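Local coordinates for SsfX3 (Streptomyces sp. SF2575, PDB 3SKV), which is a salicylyl-acyltransferase of a tetracycline biosynthetic pathway, built from a jelly-roll domain and a GDSL/SGNH hydrolase-type domain, at residues 33-36 with 41-44; 65-70 with 74-79; 123-128 with 146-151; 250-255 with 268-273; 285-290 with 376-381. The protein carries 1 engineered substitution. One frame throughout, in Å; residues are numbered along the deposited sequence.

How the contacts relate
All five contacts are mainly apolar, with backbone carbonyls also touched by methyls in contacts 1 and 2, and no hydrogen bond joins the paired segments. Contacts 1 and 3 belong to the jelly roll and lie on the same side of the chain's centre; contact 1 is buried between its sheets, whereas contact 3 is a loop closing over a strand, partly exposed. Contact 2 pairs two short helical turns beside the GDSL-type domain. Contacts 4 and 5 share that domain's parallel sheet, where strands 247-252 and 286-290 are neighbours, Leu250 O lying 2.7 Å from Gly289 N. Contact 4 packs a helix against its strand with an aromatic ring; contact 5 uses valines, a proline and a leucine where the chain leaves a helix.

Contact 1 of 5, residues 33-36 with 41-44; sequences RSVS and ALTY
Leu42 lays its CD1 methyl against the carbonyl oxygen of Ser36 and the flank of Val35. The pair spans the jelly roll from sheet to sheet: strand 33-35 is an outermost strand of the four-stranded antiparallel sheet, and strand 43-45, which begins just after Leu42, belongs to the six-stranded one. Leu42 CG stands anti to its own carbonyl carbon (chi1 -46°), and the extended second torsion carries CD1 across to the first strand. There CD1 meets Val35 CG1 at 4.2 Å, an ordinary van der Waals contact between methyl groups. A beta-branched valine suits a strand whose inner side must be apolar, and a longer leucine suits the facing segment, because it has to bridge a wide separation: the alpha carbons of Ser36 and Leu42, the nearest across the two segments, are 8.9 Å apart. Around them, Val170 and Leu172 flank Val35 from strand 164-172, and Leu87 and Leu89 flank Leu42 from strand 86-91, so the contact is part of a larger hydrophobic filling. Side chains at its rim bond to the intervening turn: Tyr44 OH to Pro37 O and Ser36 OG to Thr38 OG1. Ser36 itself takes part through its backbone, its O lying 3.4 Å from Leu42 CD1 while its hydroxyl is directed to the turn.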
# COMPACT_ATOMS: atom_id res chain seq x y z
N ARG A 33 7.65 24.85 -18.59
CA ARG A 33 8.76 24.35 -17.78
C ARG A 33 8.77 22.81 -17.83
O ARG A 33 7.81 22.18 -17.42
CB ARG A 33 8.66 24.89 -16.35
CG ARG A 33 9.93 24.66 -15.57
CD ARG A 33 9.79 24.96 -14.09
NE ARG A 33 11.00 24.54 -13.39
CZ ARG A 33 11.42 25.05 -12.24
NH1 ARG A 33 10.73 26.02 -11.65
NH2 ARG A 33 12.53 24.61 -11.68
N SER A 34 9.83 22.22 -18.40
CA SER A 34 9.99 20.77 -18.48
C SER A 34 10.77 20.29 -17.27
O SER A 34 11.80 20.86 -16.94
CB SER A 34 10.71 20.37 -19.76
OG SER A 34 10.80 18.96 -19.80
N VAL A 35 10.24 19.28 -16.58
CA VAL A 35 10.83 18.76 -15.35
C VAL A 35 11.15 17.28 -15.48
O VAL A 35 10.26 16.47 -15.78
CB VAL A 35 9.90 19.05 -14.11
CG1 VAL A 35 10.52 18.52 -12.80
CG2 VAL A 35 9.56 20.56 -14.01
N SER A 36 12.41 16.91 -15.22
CA SER A 36 12.81 15.50 -15.25
C SER A 36 12.14 14.74 -14.10
O SER A 36 12.04 15.30 -13.01
CB SER A 36 14.32 15.36 -15.15
OG SER A 36 14.67 14.02 -14.84
N ALA A 41 13.78 18.39 -6.78
CA ALA A 41 12.60 18.98 -6.11
C ALA A 41 11.48 17.93 -5.96
O ALA A 41 10.60 18.12 -5.12
CB ALA A 41 12.10 20.22 -6.85
N LEU A 42 11.53 16.83 -6.76
CA LEU A 42 10.52 15.75 -6.68
C LEU A 42 10.83 14.75 -5.59
O LEU A 42 11.99 14.41 -5.36
CB LEU A 42 10.26 15.02 -8.03
CG LEU A 42 10.09 15.89 -9.30
CD1 LEU A 42 9.81 15.04 -10.51
CD2 LEU A 42 9.02 16.96 -9.15
N THR A 43 9.78 14.33 -4.89
CA THR A 43 9.81 13.34 -3.82
C THR A 43 8.78 12.26 -4.17
O THR A 43 7.62 12.58 -4.43
CB THR A 43 9.50 13.99 -2.42
OG1 THR A 43 10.35 15.12 -2.17
CG2 THR A 43 9.65 13.01 -1.27
N TYR A 44 9.22 11.00 -4.16
CA TYR A 44 8.36 9.85 -4.37
C TYR A 44 8.16 9.24 -3.00
O TYR A 44 9.11 8.86 -2.33
CB TYR A 44 8.98 8.83 -5.33
CG TYR A 44 9.11 9.36 -6.74
CD1 TYR A 44 10.20 10.14 -7.11
CD2 TYR A 44 8.14 9.09 -7.70
CE1 TYR A 44 10.32 10.66 -8.40
CE2 TYR A 44 8.26 9.58 -9.00
CZ TYR A 44 9.35 10.36 -9.34
OH TYR A 44 9.45 10.87 -10.61

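Contact 2 of 5, residues 65-70 with 74-79; sequences EDAYLY and GSVGRL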
# COMPACT_ATOMS: atom_id res chain seq x y z
N GLU A 65 16.98 -3.81 -8.23
CA GLU A 65 18.21 -4.57 -8.54
C GLU A 65 18.21 -5.99 -7.91
O GLU A 65 18.82 -6.90 -8.46
CB GLU A 65 19.47 -3.76 -8.16
CG GLU A 65 19.55 -3.32 -6.69
CD GLU A 65 18.80 -2.06 -6.26
OE1 GLU A 65 17.55 -2.08 -6.25
OE2 GLU A 65 19.47 -1.06 -5.90
N ASP A 66 17.47 -6.17 -6.80
CA ASP A 66 17.36 -7.42 -6.05
C ASP A 66 15.99 -8.06 -6.16
O ASP A 66 15.69 -8.92 -5.34
CB ASP A 66 17.65 -7.15 -4.55
CG ASP A 66 19.00 -6.56 -4.22
OD1 ASP A 66 19.98 -6.87 -4.94
OD2 ASP A 66 19.09 -5.84 -3.21
N ALA A 67 15.14 -7.65 -7.13
CA ALA A 67 13.77 -8.17 -7.26
C ALA A 67 13.64 -9.70 -7.25
O ALA A 67 12.70 -10.26 -6.66
CB ALA A 67 13.10 -7.59 -8.49
N TYR A 68 14.63 -10.37 -7.86
CA TYR A 68 14.75 -11.83 -7.97
C TYR A 68 14.75 -12.55 -6.60
O TYR A 68 14.38 -13.72 -6.52
CB TYR A 68 16.01 -12.17 -8.80
CG TYR A 68 17.33 -11.88 -8.11
CD1 TYR A 68 17.90 -10.61 -8.17
CD2 TYR A 68 18.04 -12.88 -7.47
CE1 TYR A 68 19.13 -10.33 -7.55
CE2 TYR A 68 19.26 -12.62 -6.83
CZ TYR A 68 19.79 -11.34 -6.86
OH TYR A 68 21.00 -11.10 -6.24
N LEU A 69 15.24 -11.86 -5.56
CA LEU A 69 15.36 -12.32 -4.19
C LEU A 69 14.00 -12.35 -3.50
O LEU A 69 13.78 -13.18 -2.61
CB LEU A 69 16.29 -11.36 -3.45
CG LEU A 69 17.75 -11.72 -3.20
CD1 LEU A 69 18.16 -13.04 -3.79
CD2 LEU A 69 18.66 -10.63 -3.61
N TYR A 70 13.08 -11.50 -3.93
CA TYR A 70 11.78 -11.37 -3.29
C TYR A 70 10.69 -12.25 -3.82
O TYR A 70 9.80 -12.62 -3.06
CB TYR A 70 11.32 -9.92 -3.31
CG TYR A 70 12.27 -9.02 -2.56
CD1 TYR A 70 13.40 -8.49 -3.18
CD2 TYR A 70 12.06 -8.72 -1.22
CE1 TYR A 70 14.29 -7.68 -2.49
CE2 TYR A 70 12.95 -7.90 -0.51
CZ TYR A 70 14.06 -7.37 -1.16
OH TYR A 70 14.95 -6.59 -0.47
N GLY A 74 7.81 -14.58 -12.58
CA GLY A 74 6.44 -14.18 -12.93
C GLY A 74 5.88 -13.14 -11.97
O GLY A 74 5.48 -12.05 -12.40
N SER A 75 5.92 -13.46 -10.67
CA SER A 75 5.44 -12.63 -9.56
C SER A 75 6.15 -11.24 -9.43
O SER A 75 5.55 -10.32 -8.87
CB SER A 75 5.55 -13.41 -8.25
OG SER A 75 4.34 -13.48 -7.52
N VAL A 76 7.41 -11.09 -9.93
CA VAL A 76 8.26 -9.89 -9.84
C VAL A 76 7.58 -8.54 -10.15
O VAL A 76 7.77 -7.57 -9.42
CB VAL A 76 9.63 -10.10 -10.53
CG1 VAL A 76 10.25 -8.81 -11.05
CG2 VAL A 76 10.60 -10.81 -9.58
N GLY A 77 6.74 -8.55 -11.19
CA GLY A 77 5.96 -7.40 -11.66
C GLY A 77 5.17 -6.71 -10.58
O GLY A 77 5.05 -5.48 -10.59
N ARG A 78 4.64 -7.52 -9.61
CA ARG A 78 3.86 -7.06 -8.45
C ARG A 78 4.61 -6.00 -7.62
O ARG A 78 3.98 -5.09 -7.10
CB ARG A 78 3.45 -8.25 -7.54
CG ARG A 78 2.54 -9.27 -8.23
CD ARG A 78 2.56 -10.62 -7.51
NE ARG A 78 1.57 -10.70 -6.43
CZ ARG A 78 0.72 -11.71 -6.26
NH1 ARG A 78 0.73 -12.74 -7.10
NH2 ARG A 78 -0.13 -11.71 -5.25
N LEU A 79 5.96 -6.12 -7.54
CA LEU A 79 6.83 -5.18 -6.81
C LEU A 79 6.83 -3.76 -7.43
O LEU A 79 7.08 -2.79 -6.69
CB LEU A 79 8.27 -5.72 -6.76
CG LEU A 79 8.67 -6.77 -5.69
CD1 LEU A 79 7.60 -7.04 -4.64
CD2 LEU A 79 9.27 -8.00 -6.31
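Val76 leans over Ala67, and its two methyl groups divide the task. From CB, which is carried on a helical turn, CG1 extends anti to the backbone N (chi1 152°) and ends 4.0 Å from Ala67 CB, methyl against methyl. The other branch, CG2, lies instead over the peptide group, with Ala67 O 3.6 Å from Val76 CG2 and the carbonyl carbon a little farther off. Alanine suits this place because its single methyl lets the backbones draw near, the alpha carbons of Ala67 and Val76 being 6.3 Å apart, and a branched valine can touch both the methyl and the carbonyl at once. Segments 65-70 and 74-79 form two short turns of helical conformation in the linker between strands 56-60 and 86-91 of the N-terminal jelly-roll domain, tightened by bonds from one residue to the third before it, such as Tyr70 N to Ala67 O. One turn farther on, Leu79 sends CD2 to Tyr70 CB at 4.1 Å, also grazing Ala67 O. Leucine is long enough for this reach, and the tyrosine meets it with its CB while its ring leads away, the ring edge passing Ala67 O in plane. Trp60 of strand 56-60 touches Ala67, Val76 and Leu79 alike. Toward the GDSL-type domain, Met235 of helix 234-242 touches Leu69 and Tyr70, and Arg78 forms a salt bridge through NH1 with Asp228 OD2 while its NH2 bonds to Phe225 O.

Contact 3 of 5, residues 123-128 with 146-151; sequences VLVDGE and DGLPAG
Leu148 and Pro149 rest on Val123 and Val125, and the residues before them shape the chain for it. At Asp146 the side chain turns back on its own backbone: OD1 accepts from Gly147 N at 2.8 Å, on the anti side of the carboxylate and 24° out of its plane. Gly147 takes a positive phi, a conformation that favours glycine. Leu148 then reaches inward, its CD2 meeting Val125 CG2 at 3.8 Å on a slant and Val123 CG1 at 4.2 Å; one leucine methyl thus fits against two valines that lie two residues apart on the same face of a strand. Pro149 follows, the CG-CD side of its ring lying against Val125 CG1, with CG at 3.9 Å. Val125 can serve both because CG1 lies anti to its backbone N (chi1 172°) and CG2 beside that N. Proline suits this exposed place, offering a rigid apolar surface without a backbone N-H, and its carbonyl oxygen accepts from Lys153 NZ. Val125 opens a type I' turn, Val125 to Glu128, that leads strand 120-125 into 128-134. The loop links strand 141-145 of one sheet to strand 153-158 of the other, lying against the 120-134 hairpin, a connection across the beta sandwich of the jelly roll.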
# COMPACT_ATOMS: atom_id res chain seq x y z
N VAL A 123 -5.10 13.42 -8.12
CA VAL A 123 -4.36 14.66 -7.97
C VAL A 123 -4.92 15.33 -6.71
O VAL A 123 -6.10 15.74 -6.67
CB VAL A 123 -4.42 15.57 -9.23
CG1 VAL A 123 -3.54 16.80 -9.06
CG2 VAL A 123 -4.02 14.82 -10.51
N LEU A 124 -4.09 15.41 -5.66
CA LEU A 124 -4.45 16.07 -4.42
C LEU A 124 -3.72 17.40 -4.36
O LEU A 124 -2.55 17.48 -4.76
CB LEU A 124 -4.11 15.22 -3.21
CG LEU A 124 -5.22 14.29 -2.71
CD1 LEU A 124 -5.49 13.17 -3.69
CD2 LEU A 124 -4.86 13.73 -1.38
N VAL A 125 -4.42 18.45 -3.91
CA VAL A 125 -3.86 19.78 -3.77
C VAL A 125 -4.06 20.17 -2.30
O VAL A 125 -5.20 20.31 -1.86
CB VAL A 125 -4.50 20.79 -4.77
CG1 VAL A 125 -4.05 22.22 -4.46
CG2 VAL A 125 -4.17 20.41 -6.21
N ASP A 126 -2.97 20.32 -1.56
CA ASP A 126 -2.99 20.61 -0.12
C ASP A 126 -3.90 19.61 0.65
O ASP A 126 -4.75 20.02 1.43
CB ASP A 126 -3.31 22.09 0.19
CG ASP A 126 -2.31 23.12 -0.35
OD1 ASP A 126 -1.10 22.79 -0.47
OD2 ASP A 126 -2.73 24.28 -0.60
N GLY A 127 -3.73 18.33 0.35
CA GLY A 127 -4.46 17.23 0.99
C GLY A 127 -5.90 17.02 0.56
O GLY A 127 -6.60 16.18 1.13
N GLU A 128 -6.37 17.79 -0.42
CA GLU A 128 -7.74 17.67 -0.88
C GLU A 128 -7.76 17.18 -2.30
O GLU A 128 -6.96 17.66 -3.10
CB GLU A 128 -8.48 19.00 -0.73
CG GLU A 128 -8.94 19.24 0.70
CD GLU A 128 -9.75 20.51 0.88
OE1 GLU A 128 -10.93 20.53 0.44
OE2 GLU A 128 -9.22 21.48 1.46
N ASP A 146 -5.53 20.56 -15.90
CA ASP A 146 -5.59 22.01 -15.96
C ASP A 146 -6.54 22.44 -14.88
O ASP A 146 -7.23 21.61 -14.30
CB ASP A 146 -6.10 22.47 -17.35
CG ASP A 146 -5.69 23.86 -17.78
OD1 ASP A 146 -5.35 24.70 -16.88
OD2 ASP A 146 -5.74 24.15 -19.00
N GLY A 147 -6.56 23.72 -14.61
CA GLY A 147 -7.46 24.29 -13.63
C GLY A 147 -7.22 23.89 -12.19
O GLY A 147 -8.16 23.53 -11.49
N LEU A 148 -5.95 23.93 -11.77
CA LEU A 148 -5.55 23.70 -10.39
C LEU A 148 -5.51 25.09 -9.76
O LEU A 148 -5.34 26.06 -10.50
CB LEU A 148 -4.15 23.04 -10.29
CG LEU A 148 -4.03 21.60 -10.75
CD1 LEU A 148 -2.60 21.13 -10.64
CD2 LEU A 148 -4.92 20.69 -9.93
N PRO A 149 -5.63 25.21 -8.41
CA PRO A 149 -5.55 26.55 -7.79
C PRO A 149 -4.26 27.29 -8.13
O PRO A 149 -3.21 26.68 -8.29
CB PRO A 149 -5.60 26.25 -6.29
CG PRO A 149 -6.25 24.92 -6.19
CD PRO A 149 -5.82 24.16 -7.39
N ALA A 150 -4.36 28.62 -8.24
CA ALA A 150 -3.19 29.45 -8.48
C ALA A 150 -2.47 29.62 -7.14
O ALA A 150 -3.08 29.44 -6.07
CB ALA A 150 -3.63 30.81 -9.03
N GLY A 151 -1.19 29.95 -7.20
CA GLY A 151 -0.43 30.15 -5.97
C GLY A 151 0.28 28.90 -5.52
O GLY A 151 -0.02 27.80 -5.98

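Contact 4 of 5, residues 250-255 with 268-273; sequences LRVGTS and ANLVGF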
# COMPACT_ATOMS: atom_id res chain seq x y z
N LEU A 250 1.65 -5.43 10.61
CA LEU A 250 1.75 -6.70 9.89
C LEU A 250 0.45 -7.47 10.04
O LEU A 250 0.06 -7.76 11.17
CB LEU A 250 2.90 -7.57 10.47
CG LEU A 250 4.27 -6.91 10.80
CD1 LEU A 250 5.15 -7.86 11.53
CD2 LEU A 250 4.99 -6.42 9.53
N ARG A 251 -0.19 -7.85 8.94
CA ARG A 251 -1.39 -8.69 9.02
C ARG A 251 -1.16 -9.96 8.27
O ARG A 251 -0.94 -9.95 7.06
CB ARG A 251 -2.66 -8.00 8.58
CG ARG A 251 -3.81 -8.48 9.45
CD ARG A 251 -5.20 -8.19 8.94
NE ARG A 251 -5.22 -7.00 8.11
CZ ARG A 251 -5.34 -5.76 8.55
NH1 ARG A 251 -5.50 -5.53 9.85
NH2 ARG A 251 -5.30 -4.75 7.70
N VAL A 252 -1.11 -11.06 8.99
CA VAL A 252 -0.80 -12.38 8.42
C VAL A 252 -1.70 -13.49 8.95
O VAL A 252 -2.44 -13.26 9.90
CB VAL A 252 0.72 -12.70 8.62
CG1 VAL A 252 1.58 -11.77 7.77
CG2 VAL A 252 1.12 -12.61 10.11
N GLY A 253 -1.60 -14.69 8.36
CA GLY A 253 -2.37 -15.86 8.74
C GLY A 253 -3.03 -16.56 7.57
O GLY A 253 -2.56 -17.61 7.13
N THR A 254 -4.12 -15.98 7.04
CA THR A 254 -4.95 -16.50 5.95
C THR A 254 -4.24 -16.85 4.66
O THR A 254 -4.50 -17.92 4.11
CB THR A 254 -6.24 -15.68 5.77
OG1 THR A 254 -6.95 -15.77 7.00
CG2 THR A 254 -7.14 -16.19 4.63
N SER A 255 -3.34 -16.01 4.19
CA SER A 255 -2.53 -16.25 2.99
C SER A 255 -1.80 -17.62 3.09
O SER A 255 -1.73 -18.33 2.08
CB SER A 255 -1.51 -15.12 2.82
OG SER A 255 -2.13 -13.85 2.95
N ALA A 268 7.30 -19.73 14.58
CA ALA A 268 8.75 -19.50 14.43
C ALA A 268 9.03 -18.43 13.37
O ALA A 268 9.88 -17.56 13.59
CB ALA A 268 9.46 -20.78 14.07
N ASN A 269 8.29 -18.48 12.23
CA ASN A 269 8.46 -17.51 11.16
C ASN A 269 8.06 -16.12 11.58
O ASN A 269 8.72 -15.16 11.19
CB ASN A 269 7.73 -17.94 9.88
CG ASN A 269 8.27 -19.19 9.20
OD1 ASN A 269 7.55 -19.87 8.46
ND2 ASN A 269 9.53 -19.54 9.41
N LEU A 270 7.00 -16.00 12.41
CA LEU A 270 6.50 -14.72 12.92
C LEU A 270 7.45 -14.12 13.96
O LEU A 270 7.80 -12.93 13.88
CB LEU A 270 5.07 -14.89 13.46
CG LEU A 270 4.32 -13.63 13.91
CD1 LEU A 270 4.47 -12.44 12.90
CD2 LEU A 270 2.86 -13.94 14.22
N VAL A 271 7.92 -14.95 14.91
CA VAL A 271 8.91 -14.55 15.92
C VAL A 271 10.17 -14.05 15.18
O VAL A 271 10.59 -12.90 15.40
CB VAL A 271 9.21 -15.70 16.91
CG1 VAL A 271 10.54 -15.48 17.62
CG2 VAL A 271 8.07 -15.88 17.91
N GLY A 272 10.68 -14.86 14.25
CA GLY A 272 11.83 -14.53 13.42
C GLY A 272 11.65 -13.23 12.67
O GLY A 272 12.54 -12.38 12.69
N PHE A 273 10.46 -13.05 12.08
CA PHE A 273 10.09 -11.84 11.33
C PHE A 273 10.24 -10.55 12.15
O PHE A 273 10.88 -9.60 11.70
CB PHE A 273 8.67 -11.98 10.77
CG PHE A 273 8.36 -11.13 9.56
CD1 PHE A 273 8.57 -11.61 8.27
CD2 PHE A 273 7.75 -9.89 9.71
CE1 PHE A 273 8.22 -10.84 7.15
CE2 PHE A 273 7.42 -9.12 8.58
CZ PHE A 273 7.68 -9.59 7.31
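Leu250 meets the ring of Phe273 along one edge. Leu250 CD2 lies near the ring plane, 3.8 Å from Phe273 CE2, while the other methyl, CD1, is 3.8 Å from Phe273 CD2, so both methyls lie along the CD2-CE2 rim, slightly to the same side of the ring plane. The two side chains cross obliquely, the phenylalanine arriving with its CG anti to the backbone N (chi1 -156°), which swings the ring off the helix toward the strand. Two residues along the strand, Val252 makes a looser touch, its CG2 being 4.4 Å from Leu270 CD1. Leucine and valine on one face of the strand, and leucine and phenylalanine on one side of the helix, are large apolar residues suited to a filled interior, and all four are buried. In the next shell Tyr191 comes against Leu250, Val252 and Phe273, the two aromatic rings meeting with planes about 35° apart, while Ile240 of helix 234-242 touches both Leu250 and Phe273. Behind the strand's end, Gly253 occupies the N-cap of helix 254-257 with backbone angles that call for glycine. Gly253, Thr254 and Ser255 probably fall where SGNH enzymes usually carry the Gly-x-Asn block near the active site, consistent with Ser255 touching Ser194. Strand 247-252, helix 266-278 and strand 286-290 form a beta-alpha-beta crossover, its strands adjacent and parallel in the central sheet, with helix 308-324 lying against Leu270 and helix 234-242 against Phe273.

Contact 5 of 5, residues 285-290 with 376-381; sequences PIVLGS and AALGVL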
# COMPACT_ATOMS: atom_id res chain seq x y z
N PRO A 285 6.63 0.95 17.50
CA PRO A 285 5.43 0.12 17.72
C PRO A 285 5.19 -0.82 16.53
O PRO A 285 5.10 -0.38 15.39
CB PRO A 285 4.29 1.15 17.85
CG PRO A 285 4.94 2.47 18.03
CD PRO A 285 6.29 2.39 17.42
N ILE A 286 5.15 -2.13 16.81
CA ILE A 286 4.86 -3.19 15.84
C ILE A 286 3.50 -3.75 16.21
O ILE A 286 3.28 -4.22 17.34
CB ILE A 286 5.95 -4.30 15.77
CG1 ILE A 286 7.33 -3.74 15.31
CG2 ILE A 286 5.47 -5.45 14.83
CD1 ILE A 286 8.44 -4.75 15.44
N VAL A 287 2.57 -3.66 15.26
CA VAL A 287 1.21 -4.15 15.42
C VAL A 287 1.08 -5.44 14.67
O VAL A 287 1.21 -5.50 13.45
CB VAL A 287 0.17 -3.08 15.02
CG1 VAL A 287 -1.23 -3.62 15.19
CG2 VAL A 287 0.35 -1.82 15.84
N LEU A 288 0.88 -6.50 15.44
CA LEU A 288 0.71 -7.87 14.97
C LEU A 288 -0.77 -8.14 14.78
O LEU A 288 -1.53 -8.29 15.74
CB LEU A 288 1.31 -8.80 16.01
CG LEU A 288 2.57 -9.53 15.60
CD1 LEU A 288 3.56 -8.64 14.83
CD2 LEU A 288 3.20 -10.17 16.79
N GLY A 289 -1.16 -8.11 13.52
CA GLY A 289 -2.55 -8.27 13.14
C GLY A 289 -2.90 -9.66 12.70
O GLY A 289 -2.24 -10.23 11.84
N SER A 290 -3.96 -10.22 13.29
CA SER A 290 -4.48 -11.49 12.85
C SER A 290 -5.31 -11.15 11.64
O SER A 290 -5.79 -10.01 11.51
CB SER A 290 -5.32 -12.16 13.93
OG SER A 290 -6.36 -11.32 14.37
N ALA A 376 -5.58 3.22 17.89
CA ALA A 376 -5.61 4.23 18.94
C ALA A 376 -5.84 3.52 20.29
O ALA A 376 -5.16 3.84 21.26
CB ALA A 376 -6.71 5.24 18.69
N ALA A 377 -6.72 2.50 20.32
CA ALA A 377 -7.00 1.72 21.55
C ALA A 377 -5.73 1.05 22.06
O ALA A 377 -5.55 0.94 23.27
CB ALA A 377 -8.09 0.68 21.29
N LEU A 378 -4.83 0.64 21.15
CA LEU A 378 -3.53 0.04 21.49
C LEU A 378 -2.52 1.09 21.99
O LEU A 378 -1.49 0.73 22.54
CB LEU A 378 -2.92 -0.73 20.32
CG LEU A 378 -3.69 -1.91 19.74
CD1 LEU A 378 -3.07 -2.34 18.43
CD2 LEU A 378 -3.74 -3.06 20.70
N GLY A 379 -2.82 2.36 21.77
CA GLY A 379 -1.95 3.46 22.18
C GLY A 379 -0.81 3.75 21.22
O GLY A 379 0.13 4.45 21.60
N VAL A 380 -0.87 3.24 19.97
CA VAL A 380 0.16 3.47 18.95
C VAL A 380 -0.16 4.72 18.12
O VAL A 380 0.74 5.28 17.48
CB VAL A 380 0.46 2.22 18.07
CG1 VAL A 380 0.80 1.00 18.92
CG2 VAL A 380 -0.70 1.91 17.11
N LEU A 381 -1.43 5.15 18.15
CA LEU A 381 -1.96 6.32 17.46
C LEU A 381 -2.42 7.34 18.49
O LEU A 381 -3.08 6.94 19.46
CB LEU A 381 -3.13 5.89 16.55
CG LEU A 381 -2.91 5.91 15.05
CD1 LEU A 381 -1.52 5.45 14.66
CD2 LEU A 381 -3.98 5.12 14.33
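The chain leaving helix 361-377 packs onto strand 286-290, an inner strand of the parallel sheet between 247-252 and 330-333, through Leu378 and Val380. Val380 CG1 sits against Pro285 CB at 3.7 Å, at the start of the strand, and its second methyl, CG2, meets Val287 CG2 at 4.1 Å. CG2 takes the confined place between the backbone N and carbonyl carbon, leaving CG1 anti to the carbonyl carbon (chi1 -54°), and this splits the two methyls between two strand residues. Val287 answers with both of its own: CG2 goes to Val380, and CG1 meets Leu378 CD1 at 3.9 Å, both side chains passing it at a slant. The alpha/beta/alpha layering of the SGNH fold explains the choice of residues, since Ile286 and Leu288 lie on the other face, where they touch helices 266-278 and 308-324, while Val287 faces the helix that closes this one. Compact branched valines suit the short distance between strand and turn, and proline supplies an apolar ring where the strand begins, close to Leu247. Between Leu378 and Val380 the chain makes a Schellman motif: Gly379 has positive phi, which favours glycine, and its N bonds back to Ala376 O at 2.8 Å. That reversal ends the helix and turns Val380 in toward the sheet, 6.4 Å from Pro285 between alpha carbons. Leu333 of strand 330-333 touches both Val287 and Leu378, and His331 of the same strand touches Val380.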